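Local coordinates for hypothetical protein Atu2327 (Agrobacterium tumefaciens, PDB 2O8I), which probably acts as an OHCU decarboxylase, converting 2-oxo-4-hydroxy-4-carboxy-5-ureidoimidazoline to (S)-allantoin in the breakdown of uric acid, at residues Glu23-Ala28 with Gly42-Gln47; Gly12-His17 with Leu156-Met161; Pro114-Val119 with Glu151-Leu156. All coordinates share one frame; numbering follows the deposited sequence.

Contact 1: residues Glu23-Ala28 with Gly42-Gln47; sequences ERAYDA and GALCAQ
Q47 reaches out from helix 37-50 and lays its side chain along the neighbouring helix, where A25 and R24 receive it. The inner part of Q47 does much of the touching: its CG stands 3.5 Å from the backbone N of A25. With CG anti to the carbonyl carbon (chi1 -59°) and the chain bent at chi2, the amide turns along the partner helix, so that NE2 lies 3.3 Å from CB of R24 while OE1 faces the methyl of A28, 3.8 Å from its CB. The glutamine thus touches R24, A25 and A28, and its polar group meets hydrocarbon there. Two helices of an all-helical fold are being joined, 19-27 and 37-50: their segments 23-27 and 42-47 run at 112° to each other, the axes 8.9 Å apart at closest approach, and the small side chain of A25 points into the crossing. Its CB is met by CD2 of L44 at 3.7 Å and by CG of Q47 at 3.9 Å. L44 continues the apolar surface beyond the pair, packing on F11 of helix 4-11 and on F15. R24 contributes mainly the root of its side chain. From there the chain runs extended away from the crossing, and its guanidinium, turned nearly perpendicular to the Q47 amide, forms a salt bridge with E55.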
ATOM      1  N   GLU A  23       2.106  18.539  -4.449  1.00 39.78           N
ATOM      2  CA  GLU A  23       2.761  19.846  -4.213  1.00 40.68           C
ATOM      3  C   GLU A  23       2.563  20.764  -5.430  1.00 40.35           C
ATOM      4  O   GLU A  23       2.083  21.897  -5.304  1.00 41.60           O
ATOM      5  CB  GLU A  23       4.272  19.702  -4.045  1.00 41.74           C
ATOM      6  CG  GLU A  23       4.778  18.727  -3.023  1.00 44.43           C
ATOM      7  CD  GLU A  23       5.037  19.399  -1.707  1.00 52.98           C
ATOM      8  OE1 GLU A  23       4.970  20.672  -1.668  1.00 56.54           O
ATOM      9  OE2 GLU A  23       5.297  18.668  -0.700  1.00 56.90           O
ATOM     10  N   ARG A  24       2.926  20.283  -6.613  1.00 39.01           N
ATOM     11  CA  ARG A  24       2.797  21.092  -7.808  1.00 38.18           C
ATOM     12  C   ARG A  24       1.361  21.408  -8.111  1.00 37.92           C
ATOM     13  O   ARG A  24       1.054  22.544  -8.500  1.00 39.58           O
ATOM     14  CB  ARG A  24       3.401  20.400  -9.005  1.00 38.20           C
ATOM     15  CG  ARG A  24       4.879  20.229  -8.865  1.00 38.14           C
ATOM     16  CD  ARG A  24       5.437  19.585 -10.110  1.00 38.72           C
ATOM     17  NE  ARG A  24       6.827  19.267  -9.847  1.00 38.16           N
ATOM     18  CZ  ARG A  24       7.553  18.440 -10.585  1.00 37.14           C
ATOM     19  NH1 ARG A  24       6.997  17.816 -11.625  1.00 35.16           N
ATOM     20  NH2 ARG A  24       8.831  18.225 -10.249  1.00 32.75           N
ATOM     21  N   ALA A  25       0.462  20.429  -7.951  1.00 36.87           N
ATOM     22  CA  ALA A  25      -0.977  20.719  -8.141  1.00 34.67           C
ATOM     23  C   ALA A  25      -1.408  21.858  -7.219  1.00 33.25           C
ATOM     24  O   ALA A  25      -2.263  22.663  -7.603  1.00 32.41           O
ATOM     25  CB  ALA A  25      -1.832  19.507  -7.900  1.00 33.27           C
ATOM     26  N   TYR A  26      -0.827  21.911  -6.016  1.00 31.21           N
ATOM     27  CA  TYR A  26      -1.243  22.917  -5.071  1.00 31.18           C
ATOM     28  C   TYR A  26      -0.789  24.302  -5.547  1.00 32.43           C
ATOM     29  O   TYR A  26      -1.550  25.285  -5.453  1.00 32.11           O
ATOM     30  CB  TYR A  26      -0.764  22.630  -3.634  1.00 29.72           C
ATOM     31  CG  TYR A  26      -1.477  23.545  -2.623  1.00 28.93           C
ATOM     32  CD1 TYR A  26      -0.975  24.838  -2.317  1.00 28.35           C
ATOM     33  CD2 TYR A  26      -2.670  23.161  -2.026  1.00 25.96           C
ATOM     34  CE1 TYR A  26      -1.621  25.670  -1.418  1.00 26.79           C
ATOM     35  CE2 TYR A  26      -3.342  24.015  -1.117  1.00 26.20           C
ATOM     36  CZ  TYR A  26      -2.810  25.258  -0.824  1.00 26.92           C
ATOM     37  OH  TYR A  26      -3.441  26.087   0.077  1.00 26.15           O
ATOM     38  N   ASP A  27       0.438  24.361  -6.083  1.00 33.43           N
ATOM     39  CA  ASP A  27       0.986  25.591  -6.627  1.00 34.19           C
ATOM     40  C   ASP A  27       0.325  26.015  -7.924  1.00 33.77           C
ATOM     41  O   ASP A  27       0.395  27.191  -8.275  1.00 34.92           O
ATOM     42  CB  ASP A  27       2.512  25.526  -6.726  1.00 34.74           C
ATOM     43  CG  ASP A  27       3.179  25.445  -5.339  1.00 37.87           C
ATOM     44  OD1 ASP A  27       2.557  25.872  -4.335  1.00 39.97           O
ATOM     45  OD2 ASP A  27       4.319  24.952  -5.242  1.00 39.05           O
ATOM     46  N   ALA A  28      -0.360  25.100  -8.597  1.00 32.56           N
ATOM     47  CA  ALA A  28      -1.200  25.452  -9.745  1.00 32.12           C
ATOM     48  C   ALA A  28      -2.608  25.908  -9.367  1.00 32.74           C
ATOM     49  O   ALA A  28      -3.449  26.181 -10.252  1.00 33.47           O
ATOM     50  CB  ALA A  28      -1.289  24.290 -10.725  1.00 31.23           C
ATOM     51  N   GLY A  42      -8.409  15.548 -12.340  1.00 33.67           N
ATOM     52  CA  GLY A  42      -7.977  16.289 -13.501  1.00 33.71           C
ATOM     53  C   GLY A  42      -6.696  17.051 -13.138  1.00 35.10           C
ATOM     54  O   GLY A  42      -5.732  17.085 -13.927  1.00 35.46           O
ATOM     55  N   ALA A  43      -6.680  17.634 -11.928  1.00 34.90           N
ATOM     56  CA  ALA A  43      -5.591  18.494 -11.474  1.00 35.08           C
ATOM     57  C   ALA A  43      -4.328  17.689 -11.238  1.00 35.53           C
ATOM     58  O   ALA A  43      -3.245  18.089 -11.668  1.00 36.07           O
ATOM     59  CB  ALA A  43      -5.991  19.238 -10.226  1.00 34.41           C
ATOM     60  N   LEU A  44      -4.475  16.539 -10.583  1.00 36.02           N
ATOM     61  CA  LEU A  44      -3.348  15.643 -10.335  1.00 36.36           C
ATOM     62  C   LEU A  44      -2.790  15.013 -11.628  1.00 37.11           C
ATOM     63  O   LEU A  44      -1.557  15.029 -11.835  1.00 38.01           O
ATOM     64  CB  LEU A  44      -3.712  14.588  -9.285  1.00 35.68           C
ATOM     65  CG  LEU A  44      -4.089  15.140  -7.899  1.00 36.01           C
ATOM     66  CD1 LEU A  44      -4.359  13.986  -6.935  1.00 33.97           C
ATOM     67  CD2 LEU A  44      -3.024  16.106  -7.291  1.00 32.70           C
ATOM     68  N   CYS A  45      -3.660  14.503 -12.509  1.00 36.93           N
ATOM     69  CA  CYS A  45      -3.200  14.004 -13.809  1.00 37.43           C
ATOM     70  C   CYS A  45      -2.446  15.068 -14.592  1.00 38.22           C
ATOM     71  O   CYS A  45      -1.418  14.772 -15.223  1.00 39.42           O
ATOM     72  CB  CYS A  45      -4.339  13.426 -14.639  1.00 36.54           C
ATOM     73  SG  CYS A  45      -4.942  11.912 -13.885  1.00 39.62           S
ATOM     74  N   ALA A  46      -2.937  16.305 -14.546  1.00 38.43           N
ATOM     75  CA  ALA A  46      -2.266  17.393 -15.222  1.00 38.82           C
ATOM     76  C   ALA A  46      -0.805  17.474 -14.820  1.00 39.07           C
ATOM     77  O   ALA A  46       0.061  17.580 -15.689  1.00 39.95           O
ATOM     78  CB  ALA A  46      -2.970  18.723 -14.992  1.00 38.75           C
ATOM     79  N   GLN A  47      -0.510  17.412 -13.529  1.00 39.24           N
ATOM     80  CA  GLN A  47       0.887  17.425 -13.116  1.00 39.82           C
ATOM     81  C   GLN A  47       1.635  16.148 -13.525  1.00 40.93           C
ATOM     82  O   GLN A  47       2.846  16.190 -13.799  1.00 41.92           O
ATOM     83  CB  GLN A  47       1.025  17.624 -11.617  1.00 38.92           C
ATOM     84  CG  GLN A  47       0.425  18.864 -11.073  1.00 40.16           C
ATOM     85  CD  GLN A  47       0.927  20.117 -11.770  1.00 41.31           C
ATOM     86  OE1 GLN A  47       0.143  21.003 -12.057  1.00 40.08           O
ATOM     87  NE2 GLN A  47       2.233  20.191 -12.042  1.00 41.61           N
TER

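Contact 2: residues Gly12-His17 with Leu156-Met161; sequences GGVFEH and LRLASM
The guanidinium of R157 meets the loop 12-17 mainly at its edge. OE1 of E16 and the carbonyl O of G13 both lie near its plane, though G13 O approaches NH1 at an angle too poor for a hydrogen bond; the carbonyl O of V14 comes in obliquely and accepts a weak one from NH1. NH1 and NH2 of R157 grip the same carboxylate oxygen, OE1 of E16, at 2.8 and 2.7 Å, a forked salt bridge that approaches OE1 nearly along its C-O bond, with the two flat groups turned 66° apart. Both bonds are well bent, since one oxygen serves two nitrogens from slightly out of the guanidinium plane. A bend at chi2 of E16 (94°) swings the carboxylate round to this meeting. Beside this polar pairing, both methyls of V14 rest on L158, CG1 3.9 Å from its CD1 and CG2 3.9 Å from its CD2, and CG2 also meets CE of the selenomethionine M161. Within the helix segment, S160 OG bonds back to O of R157 at 2.6 Å. NE of R157 forms a salt bridge with E75 of the second subunit. One arginine thus pairs with carboxylates of two chains, which probably helps to fix the loop against helix 139-161 at the subunit interface.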
ATOM      1  N   GLY A  12      -1.318  13.565  -1.451  1.00 29.67           N
ATOM      2  CA  GLY A  12       0.059  13.148  -1.690  1.00 31.44           C
ATOM      3  C   GLY A  12       0.262  11.680  -2.070  1.00 33.33           C
ATOM      4  O   GLY A  12       1.180  11.383  -2.830  1.00 33.46           O
ATOM      5  N   GLY A  13      -0.588  10.774  -1.541  1.00 34.15           N
ATOM      6  CA  GLY A  13      -0.496   9.348  -1.793  1.00 34.01           C
ATOM      7  C   GLY A  13      -1.307   8.841  -2.977  1.00 34.90           C
ATOM      8  O   GLY A  13      -1.285   7.648  -3.278  1.00 35.79           O
ATOM      9  N   VAL A  14      -2.064   9.696  -3.640  1.00 34.35           N
ATOM     10  CA  VAL A  14      -2.956   9.197  -4.682  1.00 35.18           C
ATOM     11  C   VAL A  14      -2.108   8.606  -5.824  1.00 36.04           C
ATOM     12  O   VAL A  14      -2.471   7.614  -6.459  1.00 37.41           O
ATOM     13  CB  VAL A  14      -3.940  10.329  -5.181  1.00 35.30           C
ATOM     14  CG1 VAL A  14      -4.615   9.965  -6.505  1.00 32.89           C
ATOM     15  CG2 VAL A  14      -4.969  10.643  -4.109  1.00 33.63           C
ATOM     16  N   PHE A  15      -0.999   9.259  -6.108  1.00 36.37           N
ATOM     17  CA  PHE A  15       0.064   8.677  -6.884  1.00 36.25           C
ATOM     18  C   PHE A  15       1.023   8.241  -5.799  1.00 36.46           C
ATOM     19  O   PHE A  15       1.604   9.049  -5.081  1.00 36.34           O
ATOM     20  CB  PHE A  15       0.691   9.718  -7.847  1.00 36.61           C
ATOM     21  CG  PHE A  15      -0.206  10.078  -8.998  1.00 34.84           C
ATOM     22  CD1 PHE A  15      -1.281  10.929  -8.824  1.00 37.46           C
ATOM     23  CD2 PHE A  15      -0.022   9.530 -10.228  1.00 36.13           C
ATOM     24  CE1 PHE A  15      -2.160  11.261  -9.894  1.00 35.11           C
ATOM     25  CE2 PHE A  15      -0.877   9.833 -11.296  1.00 37.38           C
ATOM     26  CZ  PHE A  15      -1.948  10.714 -11.115  1.00 38.38           C
ATOM     27  N   GLU A  16       1.150   6.937  -5.670  1.00 36.98           N
ATOM     28  CA  GLU A  16       1.836   6.333  -4.580  1.00 37.53           C
ATOM     29  C   GLU A  16       3.245   6.893  -4.390  1.00 37.81           C
ATOM     30  O   GLU A  16       3.960   7.057  -5.354  1.00 37.82           O
ATOM     31  CB  GLU A  16       1.861   4.829  -4.815  1.00 37.56           C
ATOM     32  CG  GLU A  16       2.179   4.097  -3.565  1.00 39.08           C
ATOM     33  CD  GLU A  16       0.943   3.666  -2.838  1.00 39.98           C
ATOM     34  OE1 GLU A  16      -0.141   3.708  -3.416  1.00 41.84           O
ATOM     35  OE2 GLU A  16       1.054   3.241  -1.706  1.00 41.88           O
ATOM     36  N   HIS A  17       3.621   7.198  -3.142  1.00 38.90           N
ATOM     37  CA  HIS A  17       4.933   7.748  -2.821  1.00 39.59           C
ATOM     38  C   HIS A  17       5.319   8.929  -3.715  1.00 40.79           C
ATOM     39  O   HIS A  17       6.518   9.261  -3.828  1.00 42.07           O
ATOM     40  CB  HIS A  17       6.028   6.664  -2.832  1.00 40.26           C
ATOM     41  CG  HIS A  17       5.761   5.528  -1.883  1.00 41.77           C
ATOM     42  ND1 HIS A  17       5.342   4.294  -2.315  1.00 44.09           N
ATOM     43  CD2 HIS A  17       5.798   5.455  -0.529  1.00 42.74           C
ATOM     44  CE1 HIS A  17       5.136   3.503  -1.273  1.00 45.57           C
ATOM     45  NE2 HIS A  17       5.402   4.183  -0.175  1.00 42.81           N
ATOM     46  N   LEU A 156      -9.740   5.864  -9.246  1.00 30.16           N
ATOM     47  CA  LEU A 156     -10.420   4.939  -8.352  1.00 30.48           C
ATOM     48  C   LEU A 156     -10.180   5.310  -6.887  1.00 29.83           C
ATOM     49  O   LEU A 156     -11.105   5.251  -6.057  1.00 30.01           O
ATOM     50  CB  LEU A 156      -9.983   3.482  -8.618  1.00 30.71           C
ATOM     51  CG  LEU A 156     -10.376   2.889  -9.982  1.00 30.85           C
ATOM     52  CD1 LEU A 156      -9.605   1.585 -10.197  1.00 29.73           C
ATOM     53  CD2 LEU A 156     -11.906   2.657 -10.071  1.00 27.59           C
ATOM     54  N   ARG A 157      -8.952   5.703  -6.571  1.00 28.70           N
ATOM     55  CA  ARG A 157      -8.653   6.131  -5.198  1.00 28.56           C
ATOM     56  C   ARG A 157      -9.473   7.344  -4.800  1.00 27.51           C
ATOM     57  O   ARG A 157     -10.232   7.277  -3.812  1.00 27.28           O
ATOM     58  CB  ARG A 157      -7.164   6.360  -5.006  1.00 28.40           C
ATOM     59  CG  ARG A 157      -6.418   5.038  -5.138  1.00 30.90           C
ATOM     60  CD  ARG A 157      -4.956   5.264  -5.262  1.00 35.82           C
ATOM     61  NE  ARG A 157      -4.240   4.026  -5.043  1.00 38.83           N
ATOM     62  CZ  ARG A 157      -2.940   3.957  -4.793  1.00 41.56           C
ATOM     63  NH1 ARG A 157      -2.229   5.080  -4.696  1.00 42.42           N
ATOM     64  NH2 ARG A 157      -2.356   2.765  -4.628  1.00 40.50           N
ATOM     65  N   LEU A 158      -9.362   8.409  -5.601  1.00 26.67           N
ATOM     66  CA  LEU A 158     -10.139   9.642  -5.411  1.00 25.90           C
ATOM     67  C   LEU A 158     -11.639   9.438  -5.348  1.00 26.16           C
ATOM     68  O   LEU A 158     -12.284  10.013  -4.474  1.00 26.01           O
ATOM     69  CB  LEU A 158      -9.786  10.665  -6.461  1.00 25.17           C
ATOM     70  CG  LEU A 158      -8.390  11.256  -6.240  1.00 25.04           C
ATOM     71  CD1 LEU A 158      -7.899  11.871  -7.537  1.00 22.06           C
ATOM     72  CD2 LEU A 158      -8.424  12.272  -5.099  1.00 23.51           C
ATOM     73  N   ALA A 159     -12.187   8.580  -6.220  1.00 26.35           N
ATOM     74  CA  ALA A 159     -13.604   8.222  -6.144  1.00 26.54           C
ATOM     75  C   ALA A 159     -14.050   7.582  -4.811  1.00 27.27           C
ATOM     76  O   ALA A 159     -15.219   7.668  -4.454  1.00 27.45           O
ATOM     77  CB  ALA A 159     -14.003   7.363  -7.313  1.00 25.90           C
ATOM     78  N   SER A 160     -13.154   6.932  -4.069  1.00 28.63           N
ATOM     79  CA  SER A 160     -13.558   6.394  -2.761  1.00 29.82           C
ATOM     80  C   SER A 160     -13.533   7.467  -1.658  1.00 30.40           C
ATOM     81  O   SER A 160     -14.235   7.335  -0.653  1.00 30.50           O
ATOM     82  CB  SER A 160     -12.723   5.175  -2.345  1.00 29.74           C
ATOM     83  OG  SER A 160     -11.347   5.523  -2.188  1.00 32.19           O
HETATM   84  N   MSE A 161     -12.745   8.517  -1.865  1.00 30.76           N
HETATM   85  CA  MSE A 161     -12.539   9.554  -0.887  1.00 34.60           C
HETATM   86  C   MSE A 161     -13.413  10.789  -1.063  1.00 31.10           C
HETATM   87  O   MSE A 161     -13.471  11.610  -0.165  1.00 30.92           O
HETATM   88  CB  MSE A 161     -11.145  10.089  -1.028  1.00 33.67           C
HETATM   89  CG  MSE A 161     -10.042   9.316  -0.427  1.00 37.85           C
HETATM   90 SE   MSE A 161      -8.437  10.119  -1.294  1.00 51.04          SE
HETATM   91  CE  MSE A 161      -7.846   8.626  -2.404  1.00 42.67           C
TER

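Contact 3: residues Pro114-Val119 with Glu151-Leu156; sequences PFIIAV and EKIAWL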
ATOM      1  N   PRO A 114       6.997  -2.369 -11.662  1.00 37.89           N
ATOM      2  CA  PRO A 114       6.009  -3.416 -11.412  1.00 38.48           C
ATOM      3  C   PRO A 114       4.910  -3.484 -12.459  1.00 39.43           C
ATOM      4  O   PRO A 114       4.736  -2.542 -13.253  1.00 40.71           O
ATOM      5  CB  PRO A 114       5.384  -2.998 -10.089  1.00 38.34           C
ATOM      6  CG  PRO A 114       6.394  -2.092  -9.466  1.00 38.92           C
ATOM      7  CD  PRO A 114       6.932  -1.329 -10.632  1.00 38.57           C
ATOM      8  N   PHE A 115       4.164  -4.589 -12.444  1.00 39.69           N
ATOM      9  CA  PHE A 115       2.999  -4.756 -13.280  1.00 39.12           C
ATOM     10  C   PHE A 115       1.871  -3.968 -12.629  1.00 39.95           C
ATOM     11  O   PHE A 115       1.451  -4.245 -11.499  1.00 40.12           O
ATOM     12  CB  PHE A 115       2.658  -6.234 -13.375  1.00 38.93           C
ATOM     13  CG  PHE A 115       1.447  -6.521 -14.202  1.00 37.62           C
ATOM     14  CD1 PHE A 115       1.437  -6.235 -15.555  1.00 35.22           C
ATOM     15  CD2 PHE A 115       0.308  -7.104 -13.615  1.00 37.92           C
ATOM     16  CE1 PHE A 115       0.309  -6.485 -16.334  1.00 36.11           C
ATOM     17  CE2 PHE A 115      -0.828  -7.393 -14.386  1.00 39.42           C
ATOM     18  CZ  PHE A 115      -0.840  -7.057 -15.757  1.00 37.29           C
ATOM     19  N   ILE A 116       1.408  -2.942 -13.326  1.00 39.83           N
ATOM     20  CA  ILE A 116       0.450  -2.027 -12.757  1.00 38.93           C
ATOM     21  C   ILE A 116      -0.872  -2.198 -13.517  1.00 39.32           C
ATOM     22  O   ILE A 116      -0.927  -2.160 -14.781  1.00 38.59           O
ATOM     23  CB  ILE A 116       0.943  -0.610 -12.902  1.00 39.12           C
ATOM     24  CG1 ILE A 116       2.202  -0.395 -12.071  1.00 37.38           C
ATOM     25  CG2 ILE A 116      -0.165   0.404 -12.521  1.00 39.94           C
ATOM     26  CD1 ILE A 116       2.959   0.917 -12.460  1.00 34.04           C
ATOM     27  N   ILE A 117      -1.937  -2.416 -12.749  1.00 38.63           N
ATOM     28  CA  ILE A 117      -3.221  -2.645 -13.365  1.00 38.50           C
ATOM     29  C   ILE A 117      -4.350  -2.234 -12.427  1.00 39.13           C
ATOM     30  O   ILE A 117      -4.334  -2.593 -11.257  1.00 39.53           O
ATOM     31  CB  ILE A 117      -3.352  -4.127 -13.856  1.00 39.14           C
ATOM     32  CG1 ILE A 117      -4.601  -4.268 -14.735  1.00 37.70           C
ATOM     33  CG2 ILE A 117      -3.244  -5.151 -12.694  1.00 34.16           C
ATOM     34  CD1 ILE A 117      -4.821  -5.674 -15.204  1.00 37.16           C
ATOM     35  N   ALA A 118      -5.289  -1.429 -12.927  1.00 39.11           N
ATOM     36  CA  ALA A 118      -6.518  -1.134 -12.188  1.00 38.92           C
ATOM     37  C   ALA A 118      -7.337  -2.425 -12.137  1.00 38.78           C
ATOM     38  O   ALA A 118      -7.513  -3.108 -13.147  1.00 38.31           O
ATOM     39  CB  ALA A 118      -7.300  -0.060 -12.864  1.00 38.78           C
ATOM     40  N   VAL A 119      -7.854  -2.724 -10.962  1.00 38.26           N
ATOM     41  CA  VAL A 119      -8.319  -4.049 -10.648  1.00 38.57           C
ATOM     42  C   VAL A 119      -9.816  -4.068 -10.255  1.00 38.93           C
ATOM     43  O   VAL A 119     -10.416  -5.153 -10.161  1.00 39.52           O
ATOM     44  CB  VAL A 119      -7.369  -4.580  -9.538  1.00 38.98           C
ATOM     45  CG1 VAL A 119      -8.103  -5.174  -8.355  1.00 38.71           C
ATOM     46  CG2 VAL A 119      -6.265  -5.440 -10.126  1.00 38.32           C
ATOM     47  N   GLU A 151      -3.176   6.289 -13.786  1.00 41.93           N
ATOM     48  CA  GLU A 151      -4.122   7.361 -13.760  1.00 43.44           C
ATOM     49  C   GLU A 151      -5.601   7.106 -13.427  1.00 43.61           C
ATOM     50  O   GLU A 151      -6.142   7.756 -12.528  1.00 44.97           O
ATOM     51  CB  GLU A 151      -4.125   8.116 -15.112  1.00 42.02           C
ATOM     52  CG  GLU A 151      -2.907   8.976 -15.400  1.00 44.33           C
ATOM     53  CD  GLU A 151      -3.041   9.841 -16.689  1.00 45.85           C
ATOM     54  OE1 GLU A 151      -4.084   9.772 -17.414  1.00 48.50           O
ATOM     55  OE2 GLU A 151      -2.077  10.597 -16.988  1.00 49.41           O
ATOM     56  N   LYS A 152      -6.294   6.179 -14.074  1.00 42.96           N
ATOM     57  CA  LYS A 152      -6.866   5.001 -13.557  1.00 41.64           C
ATOM     58  C   LYS A 152      -6.990   4.677 -12.111  1.00 41.16           C
ATOM     59  O   LYS A 152      -8.075   4.824 -11.549  1.00 41.63           O
ATOM     60  CB  LYS A 152      -6.968   3.847 -14.517  1.00 43.03           C
ATOM     61  CG  LYS A 152      -8.378   3.731 -15.040  1.00 44.94           C
ATOM     62  CD  LYS A 152      -8.848   2.241 -15.124  1.00 50.13           C
ATOM     63  CE  LYS A 152     -10.287   2.063 -15.767  1.00 49.28           C
ATOM     64  NZ  LYS A 152     -10.689   0.609 -15.916  1.00 49.31           N
ATOM     65  N   ILE A 153      -5.910   4.213 -11.512  1.00 38.98           N
ATOM     66  CA  ILE A 153      -5.910   3.935 -10.122  1.00 36.26           C
ATOM     67  C   ILE A 153      -6.141   5.246  -9.316  1.00 35.19           C
ATOM     68  O   ILE A 153      -6.909   5.264  -8.332  1.00 34.05           O
ATOM     69  CB  ILE A 153      -4.637   3.210  -9.798  1.00 35.83           C
ATOM     70  CG1 ILE A 153      -4.742   1.806 -10.437  1.00 37.01           C
ATOM     71  CG2 ILE A 153      -4.446   3.173  -8.297  1.00 32.75           C
ATOM     72  CD1 ILE A 153      -3.413   1.092 -10.759  1.00 35.65           C
ATOM     73  N   ALA A 154      -5.532   6.338  -9.781  1.00 33.30           N
ATOM     74  CA  ALA A 154      -5.700   7.638  -9.133  1.00 32.51           C
ATOM     75  C   ALA A 154      -7.183   7.962  -9.068  1.00 31.69           C
ATOM     76  O   ALA A 154      -7.708   8.366  -7.997  1.00 31.09           O
ATOM     77  CB  ALA A 154      -4.896   8.779  -9.871  1.00 32.57           C
ATOM     78  N   TRP A 155      -7.863   7.733 -10.185  1.00 30.04           N
ATOM     79  CA  TRP A 155      -9.277   8.003 -10.246  1.00 30.16           C
ATOM     80  C   TRP A 155     -10.030   7.157  -9.239  1.00 30.41           C
ATOM     81  O   TRP A 155     -10.875   7.665  -8.473  1.00 31.07           O
ATOM     82  CB  TRP A 155      -9.846   7.788 -11.669  1.00 30.48           C
ATOM     83  CG  TRP A 155     -11.333   7.669 -11.655  1.00 28.31           C
ATOM     84  CD1 TRP A 155     -12.065   6.523 -11.744  1.00 28.53           C
ATOM     85  CD2 TRP A 155     -12.256   8.719 -11.465  1.00 27.08           C
ATOM     86  NE1 TRP A 155     -13.407   6.800 -11.652  1.00 26.91           N
ATOM     87  CE2 TRP A 155     -13.553   8.147 -11.477  1.00 27.82           C
ATOM     88  CE3 TRP A 155     -12.122  10.101 -11.321  1.00 28.46           C
ATOM     89  CZ2 TRP A 155     -14.713   8.907 -11.339  1.00 28.77           C
ATOM     90  CZ3 TRP A 155     -13.270  10.861 -11.171  1.00 29.31           C
ATOM     91  CH2 TRP A 155     -14.557  10.258 -11.180  1.00 29.38           C
ATOM     92  N   LEU A 156      -9.740   5.864  -9.246  1.00 30.16           N
ATOM     93  CA  LEU A 156     -10.420   4.939  -8.352  1.00 30.48           C
ATOM     94  C   LEU A 156     -10.180   5.310  -6.887  1.00 29.83           C
ATOM     95  O   LEU A 156     -11.105   5.251  -6.057  1.00 30.01           O
ATOM     96  CB  LEU A 156      -9.983   3.482  -8.618  1.00 30.71           C
ATOM     97  CG  LEU A 156     -10.376   2.889  -9.982  1.00 30.85           C
ATOM     98  CD1 LEU A 156      -9.605   1.585 -10.197  1.00 29.73           C
ATOM     99  CD2 LEU A 156     -11.906   2.657 -10.071  1.00 27.59           C
TER
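K152 lays the aliphatic part of its side chain against A118, its CD 3.6 Å from CB of that alanine, so a lysine serves this contact through carbon. I153, one residue on, goes deeper and serves two residues of the irregular segment 114-119. With its CG1 anti to the carbonyl carbon (chi1 -70°), the longer branch extends toward the loop: CG1 lies 4.0 Å from CB of A118, and CD1 passes on to CG2 of I116 at 3.8 Å, the two isoleucine side chains crossing at about a right angle. The same CD1 rests beside the peptide between I117 and A118, 3.8 Å from N of A118. I153 also packs on H63 and on E75 of the second subunit. L156, three residues further and on the same side of the helix, adds its CD1 at 3.9 Å from CB of A118, which thus meets all three helix residues. Two backbone atoms of the loop bond to side chains: N of A118 to OE1 of Q149, and O of I116 to NH1 of R134. Buried packing between helix and loop is thereby apolar across 151-156, while polar side chains from an earlier turn of helix 139-161 and from helix 124-135 hold an amide and a carbonyl of a loop without regular structure.

Two of the three contacts end on the last long helix, 139-161, and the third joins two N-terminal helices. Contact 2 opens first, in the loop after helix 4-11, and closes last, on the C-terminal part of helix 139-161, so that its loop encloses both others without any crossing. Contact 1 closes early, joining helices 19-27 and 37-50. Contact 3 follows in series, bringing the loop after helix 94-111 to helix 139-161 just ahead of contact 2; the two share L156. Packing also links them directly: L44 of contact 1 touches F15, V14 and L158 of contact 2, and A154 lies against V14 and F15. Contacts 2 and 3 both reach the second subunit, whereas no other chain of the assembly touches contact 1.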